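Long-range contact in MCG133388, isoform CRA_f (Mus musculus, PDB 4ZPO), which is a potential calcium-dependent cell-adhesion protein that may help establish and maintain specific neuronal connections in the brain, represented here by its first three extracellular cadherin repeats: residues Leu171-Thr184 with Gly195-Asn209. Sequence-based numbering, arbitrary orientation.
Sequences LDRETQARHQLVLT and GTSLISVIVLDVNDN. With CA (calcium ion), chain E; CA (calcium ion), chain D; CA (calcium ion), chain C; MAN (alpha-D-mannopyranose), chain J.
E174 OE1 and D205 OD1 meet on the calcium ion of chain E, each 2.5 Å from it, with the two carboxylate planes turned 66° apart. R173 NH1 also grips E174 OE1, in a salt bridge of 3.0 Å, and the polar end of D205 has a further partner in E242, outside the two segments. This is the classic cadherin arrangement, in which the DRE motif (172-174) meets the DVNDN linker (205-209) at the membrane-proximal end of the second repeat. With chi1 at 68°, the carboxylate of D208 is turned toward 171-184, where its oxygens take one ion each: OD1 binds the chain E calcium and OD2 the chain D calcium, which D172 OD1 reaches at 2.5 Å. E115 contributes to both sites, and D241 of the third repeat ties its domain to the chain E ion, consistent with calcium stiffening the interdomain joint.

Beyond the metals the segments run on as the antiparallel F-G hairpin of the beta sandwich. V203 N donates to A177 O (3.0 Å), and V203 CG1 packs against R173 CB at 3.7 Å, its CG2 against the edge of the H179 ring. L181 and L183 share the buried face with I199, whose CD1 meets L183 CB. On the other face V182 CG2 touches L198 CD2 (3.8 Å), and T196 OG1 carries an O-linked mannose through a 1.4 Å bond to C1 of the sugar, and the mannose O6 lies 3.8 Å from V182 CG2.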
loop_
_atom_site.group_PDB
_atom_site.type_symbol
_atom_site.label_atom_id
_atom_site.label_comp_id
_atom_site.label_asym_id
_atom_site.label_seq_id
_atom_site.Cartn_x
_atom_site.Cartn_y
_atom_site.Cartn_z
ATOM N N LEU A 171 10.963 10.301 5.166
ATOM C CA LEU A 171 11.236 10.031 3.760
ATOM C C LEU A 171 12.123 11.117 3.162
ATOM O O LEU A 171 12.108 12.261 3.614
ATOM C CB LEU A 171 9.930 9.928 2.969
ATOM C CG LEU A 171 8.904 8.911 3.469
ATOM C CD1 LEU A 171 7.628 8.993 2.647
ATOM C CD2 LEU A 171 9.479 7.505 3.433
ATOM N N ASP A 172 12.891 10.754 2.141
ATOM C CA ASP A 172 13.772 11.704 1.472
ATOM C C ASP A 172 13.792 11.450 -0.030
ATOM O O ASP A 172 14.388 10.478 -0.498
ATOM C CB ASP A 172 15.186 11.619 2.047
ATOM C CG ASP A 172 16.121 12.657 1.454
ATOM O OD1 ASP A 172 15.630 13.702 0.977
ATOM O OD2 ASP A 172 17.349 12.431 1.471
ATOM N N ARG A 173 13.136 12.331 -0.780
ATOM C CA ARG A 173 13.027 12.191 -2.228
ATOM C C ARG A 173 14.393 12.224 -2.915
ATOM O O ARG A 173 14.578 11.630 -3.978
ATOM C CB ARG A 173 12.129 13.292 -2.799
ATOM C CG ARG A 173 11.893 13.180 -4.295
ATOM C CD ARG A 173 11.486 14.509 -4.896
ATOM N NE ARG A 173 12.001 14.651 -6.254
ATOM C CZ ARG A 173 13.199 15.145 -6.546
ATOM N NH1 ARG A 173 14.004 15.552 -5.573
ATOM N NH2 ARG A 173 13.593 15.236 -7.809
ATOM N N GLU A 174 15.348 12.913 -2.300
ATOM C CA GLU A 174 16.684 13.045 -2.875
ATOM C C GLU A 174 17.449 11.721 -2.874
ATOM O O GLU A 174 18.415 11.557 -3.619
ATOM C CB GLU A 174 17.486 14.115 -2.128
ATOM C CG GLU A 174 17.177 15.543 -2.563
ATOM C CD GLU A 174 15.810 16.021 -2.107
ATOM O OE1 GLU A 174 15.042 16.526 -2.955
ATOM O OE2 GLU A 174 15.505 15.900 -0.902
ATOM N N THR A 175 17.018 10.781 -2.038
ATOM C CA THR A 175 17.608 9.446 -2.025
ATOM C C THR A 175 16.847 8.519 -2.968
ATOM O O THR A 175 17.426 7.931 -3.881
ATOM C CB THR A 175 17.618 8.836 -0.610
ATOM O OG1 THR A 175 16.282 8.796 -0.092
ATOM C CG2 THR A 175 18.496 9.659 0.319
ATOM N N GLN A 176 15.544 8.394 -2.737
ATOM C CA GLN A 176 14.672 7.631 -3.621
ATOM C C GLN A 176 13.259 8.208 -3.601
ATOM O O GLN A 176 12.660 8.382 -2.539
ATOM C CB GLN A 176 14.654 6.151 -3.228
ATOM C CG GLN A 176 14.454 5.888 -1.745
ATOM C CD GLN A 176 14.237 4.416 -1.442
ATOM O OE1 GLN A 176 13.674 3.680 -2.255
ATOM N NE2 GLN A 176 14.686 3.981 -0.270
ATOM N N ALA A 177 12.734 8.506 -4.785
ATOM C CA ALA A 177 11.432 9.149 -4.907
ATOM C C ALA A 177 10.289 8.138 -4.912
ATOM O O ALA A 177 9.121 8.515 -5.022
ATOM C CB ALA A 177 11.384 10.002 -6.165
ATOM N N ARG A 178 10.627 6.859 -4.791
ATOM C CA ARG A 178 9.620 5.802 -4.812
ATOM C C ARG A 178 9.953 4.644 -3.876
ATOM O O ARG A 178 11.110 4.245 -3.745
ATOM C CB ARG A 178 9.439 5.266 -6.234
ATOM C CG ARG A 178 8.378 5.987 -7.050
ATOM C CD ARG A 178 8.205 5.331 -8.410
ATOM N NE ARG A 178 7.998 3.890 -8.295
ATOM C CZ ARG A 178 6.814 3.292 -8.377
ATOM N NH1 ARG A 178 6.726 1.973 -8.258
ATOM N NH2 ARG A 178 5.718 4.008 -8.584
ATOM N N HIS A 179 8.921 4.113 -3.228
ATOM C CA HIS A 179 9.046 2.908 -2.417
ATOM C C HIS A 179 7.969 1.908 -2.817
ATOM O O HIS A 179 6.795 2.264 -2.926
ATOM C CB HIS A 179 8.929 3.229 -0.924
ATOM C CG HIS A 179 10.018 4.114 -0.405
ATOM N ND1 HIS A 179 9.984 5.486 -0.530
ATOM C CD2 HIS A 179 11.168 3.825 0.248
ATOM C CE1 HIS A 179 11.068 6.004 0.020
ATOM N NE2 HIS A 179 11.802 5.017 0.500
ATOM N N GLN A 180 8.366 0.661 -3.042
ATOM C CA GLN A 180 7.409 -0.391 -3.360
ATOM C C GLN A 180 7.285 -1.386 -2.216
ATOM O O GLN A 180 8.254 -2.054 -1.852
ATOM C CB GLN A 180 7.804 -1.118 -4.646
ATOM C CG GLN A 180 7.457 -0.363 -5.916
ATOM C CD GLN A 180 7.454 -1.258 -7.139
ATOM O OE1 GLN A 180 7.021 -0.852 -8.219
ATOM N NE2 GLN A 180 7.936 -2.486 -6.976
ATOM N N LEU A 181 6.085 -1.480 -1.653
ATOM C CA LEU A 181 5.827 -2.386 -0.543
ATOM C C LEU A 181 4.770 -3.418 -0.919
ATOM O O LEU A 181 3.899 -3.153 -1.748
ATOM C CB LEU A 181 5.386 -1.603 0.695
ATOM C CG LEU A 181 6.301 -0.452 1.122
ATOM C CD1 LEU A 181 5.785 0.199 2.394
ATOM C CD2 LEU A 181 7.734 -0.933 1.301
ATOM N N VAL A 182 4.852 -4.596 -0.309
ATOM C CA VAL A 182 3.899 -5.662 -0.587
ATOM C C VAL A 182 3.067 -6.002 0.644
ATOM O O VAL A 182 3.562 -6.619 1.590
ATOM C CB VAL A 182 4.606 -6.938 -1.084
ATOM C CG1 VAL A 182 3.592 -8.049 -1.323
ATOM C CG2 VAL A 182 5.390 -6.647 -2.353
ATOM N N LEU A 183 1.803 -5.593 0.627
ATOM C CA LEU A 183 0.881 -5.920 1.706
ATOM C C LEU A 183 0.276 -7.297 1.473
ATOM O O LEU A 183 -0.476 -7.501 0.519
ATOM C CB LEU A 183 -0.224 -4.867 1.819
ATOM C CG LEU A 183 -1.281 -5.131 2.893
ATOM C CD1 LEU A 183 -0.639 -5.218 4.270
ATOM C CD2 LEU A 183 -2.358 -4.059 2.864
ATOM N N THR A 184 0.610 -8.240 2.347
ATOM C CA THR A 184 0.141 -9.611 2.202
ATOM C C THR A 184 -0.868 -9.970 3.288
ATOM O O THR A 184 -0.601 -9.802 4.477
ATOM C CB THR A 184 1.312 -10.612 2.249
ATOM O OG1 THR A 184 2.304 -10.239 1.285
ATOM C CG2 THR A 184 0.825 -12.024 1.952
ATOM N N GLY A 195 -3.073 -13.501 -0.206
ATOM C CA GLY A 195 -3.285 -12.623 -1.343
ATOM C C GLY A 195 -2.508 -11.340 -1.107
ATOM O O GLY A 195 -2.314 -10.935 0.040
ATOM N N THR A 196 -2.058 -10.700 -2.181
ATOM C CA THR A 196 -1.191 -9.533 -2.045
ATOM C C THR A 196 -1.790 -8.257 -2.624
ATOM O O THR A 196 -2.773 -8.291 -3.366
ATOM C CB THR A 196 0.173 -9.767 -2.724
ATOM O OG1 THR A 196 -0.031 -10.120 -4.099
ATOM C CG2 THR A 196 0.935 -10.883 -2.024
ATOM N N SER A 197 -1.176 -7.133 -2.269
ATOM C CA SER A 197 -1.537 -5.835 -2.817
ATOM C C SER A 197 -0.277 -4.982 -2.921
ATOM O O SER A 197 0.363 -4.685 -1.912
ATOM C CB SER A 197 -2.591 -5.146 -1.950
ATOM O OG SER A 197 -3.060 -3.959 -2.564
ATOM N N LEU A 198 0.084 -4.606 -4.142
ATOM C CA LEU A 198 1.334 -3.892 -4.386
ATOM C C LEU A 198 1.189 -2.395 -4.124
ATOM O O LEU A 198 0.586 -1.670 -4.916
ATOM C CB LEU A 198 1.812 -4.141 -5.821
ATOM C CG LEU A 198 3.272 -3.835 -6.173
ATOM C CD1 LEU A 198 3.462 -2.379 -6.578
ATOM C CD2 LEU A 198 4.189 -4.197 -5.013
ATOM N N ILE A 199 1.754 -1.937 -3.011
ATOM C CA ILE A 199 1.703 -0.527 -2.646
ATOM C C ILE A 199 2.951 0.212 -3.118
ATOM O O ILE A 199 4.066 -0.108 -2.702
ATOM C CB ILE A 199 1.564 -0.341 -1.125
ATOM C CG1 ILE A 199 0.379 -1.148 -0.594
ATOM C CG2 ILE A 199 1.412 1.135 -0.781
ATOM C CD1 ILE A 199 0.308 -1.198 0.915
ATOM N N SER A 200 2.760 1.199 -3.988
ATOM C CA SER A 200 3.872 2.008 -4.472
ATOM C C SER A 200 3.778 3.427 -3.922
ATOM O O SER A 200 2.942 4.219 -4.357
ATOM C CB SER A 200 3.902 2.033 -6.002
ATOM O OG SER A 200 2.773 2.708 -6.524
ATOM N N VAL A 201 4.640 3.740 -2.960
ATOM C CA VAL A 201 4.647 5.058 -2.337
ATOM C C VAL A 201 5.388 6.076 -3.198
ATOM O O VAL A 201 6.576 5.919 -3.477
ATOM C CB VAL A 201 5.296 5.019 -0.939
ATOM C CG1 VAL A 201 5.373 6.420 -0.351
ATOM C CG2 VAL A 201 4.522 4.091 -0.020
ATOM N N ILE A 202 4.677 7.117 -3.617
ATOM C CA ILE A 202 5.284 8.196 -4.386
ATOM C C ILE A 202 5.653 9.352 -3.466
ATOM O O ILE A 202 4.779 10.019 -2.916
ATOM C CB ILE A 202 4.345 8.713 -5.492
ATOM C CG1 ILE A 202 3.731 7.545 -6.268
ATOM C CG2 ILE A 202 5.089 9.657 -6.425
ATOM C CD1 ILE A 202 4.743 6.711 -7.014
ATOM N N VAL A 203 6.951 9.583 -3.295
ATOM C CA VAL A 203 7.419 10.667 -2.441
ATOM C C VAL A 203 7.356 12.001 -3.176
ATOM O O VAL A 203 8.136 12.254 -4.093
ATOM C CB VAL A 203 8.858 10.427 -1.951
ATOM C CG1 VAL A 203 9.326 11.597 -1.099
ATOM C CG2 VAL A 203 8.941 9.131 -1.165
ATOM N N LEU A 204 6.417 12.850 -2.768
ATOM C CA LEU A 204 6.270 14.176 -3.355
ATOM C C LEU A 204 7.372 15.098 -2.849
ATOM O O LEU A 204 7.819 14.972 -1.710
ATOM C CB LEU A 204 4.893 14.759 -3.031
ATOM C CG LEU A 204 3.697 13.956 -3.543
ATOM C CD1 LEU A 204 2.386 14.598 -3.111
ATOM C CD2 LEU A 204 3.755 13.817 -5.057
ATOM N N ASP A 205 7.804 16.029 -3.694
ATOM C CA ASP A 205 8.936 16.887 -3.367
ATOM C C ASP A 205 8.577 17.997 -2.384
ATOM O O ASP A 205 7.492 18.577 -2.443
ATOM C CB ASP A 205 9.521 17.505 -4.638
ATOM C CG ASP A 205 10.813 18.253 -4.377
ATOM O OD1 ASP A 205 11.643 17.751 -3.590
ATOM O OD2 ASP A 205 10.998 19.345 -4.954
ATOM N N VAL A 206 9.508 18.279 -1.477
ATOM C CA VAL A 206 9.405 19.403 -0.555
ATOM C C VAL A 206 10.738 20.138 -0.558
ATOM O O VAL A 206 11.790 19.504 -0.570
ATOM C CB VAL A 206 9.052 18.943 0.879
ATOM C CG1 VAL A 206 9.191 20.090 1.869
ATOM C CG2 VAL A 206 7.645 18.363 0.922
ATOM N N ASN A 207 10.702 21.467 -0.570
ATOM C CA ASN A 207 11.937 22.244 -0.553
ATOM C C ASN A 207 12.686 22.061 0.763
ATOM O O ASN A 207 12.566 22.877 1.676
ATOM C CB ASN A 207 11.647 23.726 -0.793
ATOM C CG ASN A 207 12.877 24.495 -1.239
ATOM O OD1 ASN A 207 14.005 24.159 -0.877
ATOM N ND2 ASN A 207 12.665 25.535 -2.034
ATOM N N ASP A 208 13.458 20.981 0.852
ATOM C CA ASP A 208 14.228 20.687 2.056
ATOM C C ASP A 208 15.724 20.730 1.769
ATOM O O ASP A 208 16.521 20.098 2.463
ATOM C CB ASP A 208 13.837 19.320 2.627
ATOM C CG ASP A 208 14.250 18.169 1.727
ATOM O OD1 ASP A 208 13.515 17.868 0.767
ATOM O OD2 ASP A 208 15.311 17.563 1.983
ATOM N N ASN A 209 16.100 21.475 0.736
ATOM C CA ASN A 209 17.506 21.644 0.390
ATOM C C ASN A 209 17.819 23.072 -0.027
ATOM O O ASN A 209 17.019 23.725 -0.696
ATOM C CB ASN A 209 17.905 20.676 -0.725
ATOM C CG ASN A 209 18.210 19.284 -0.209
ATOM O OD1 ASN A 209 17.312 18.460 -0.040
ATOM N ND2 ASN A 209 19.486 19.015 0.040
HETATM CA CA CA E . 13.274 17.833 -1.717
HETATM CA CA CA D . 14.549 15.313 2.508
HETATM CA CA CA C . 16.055 23.756 -2.938
HETATM C C1 MAN J . 0.553 -9.109 -4.940
HETATM C C2 MAN J . -0.124 -9.223 -6.324
HETATM C C3 MAN J . 0.452 -10.406 -7.118
HETATM C C4 MAN J . 1.987 -10.431 -7.067
HETATM C C5 MAN J . 2.455 -10.405 -5.607
HETATM C C6 MAN J . 3.964 -10.389 -5.464
HETATM O O2 MAN J . 0.109 -8.059 -7.124
HETATM O O3 MAN J . 0.009 -10.396 -8.472
HETATM O O4 MAN J . 2.469 -11.611 -7.696
HETATM O O5 MAN J . 1.952 -9.206 -4.992
HETATM O O6 MAN J . 4.365 -9.063 -5.128
#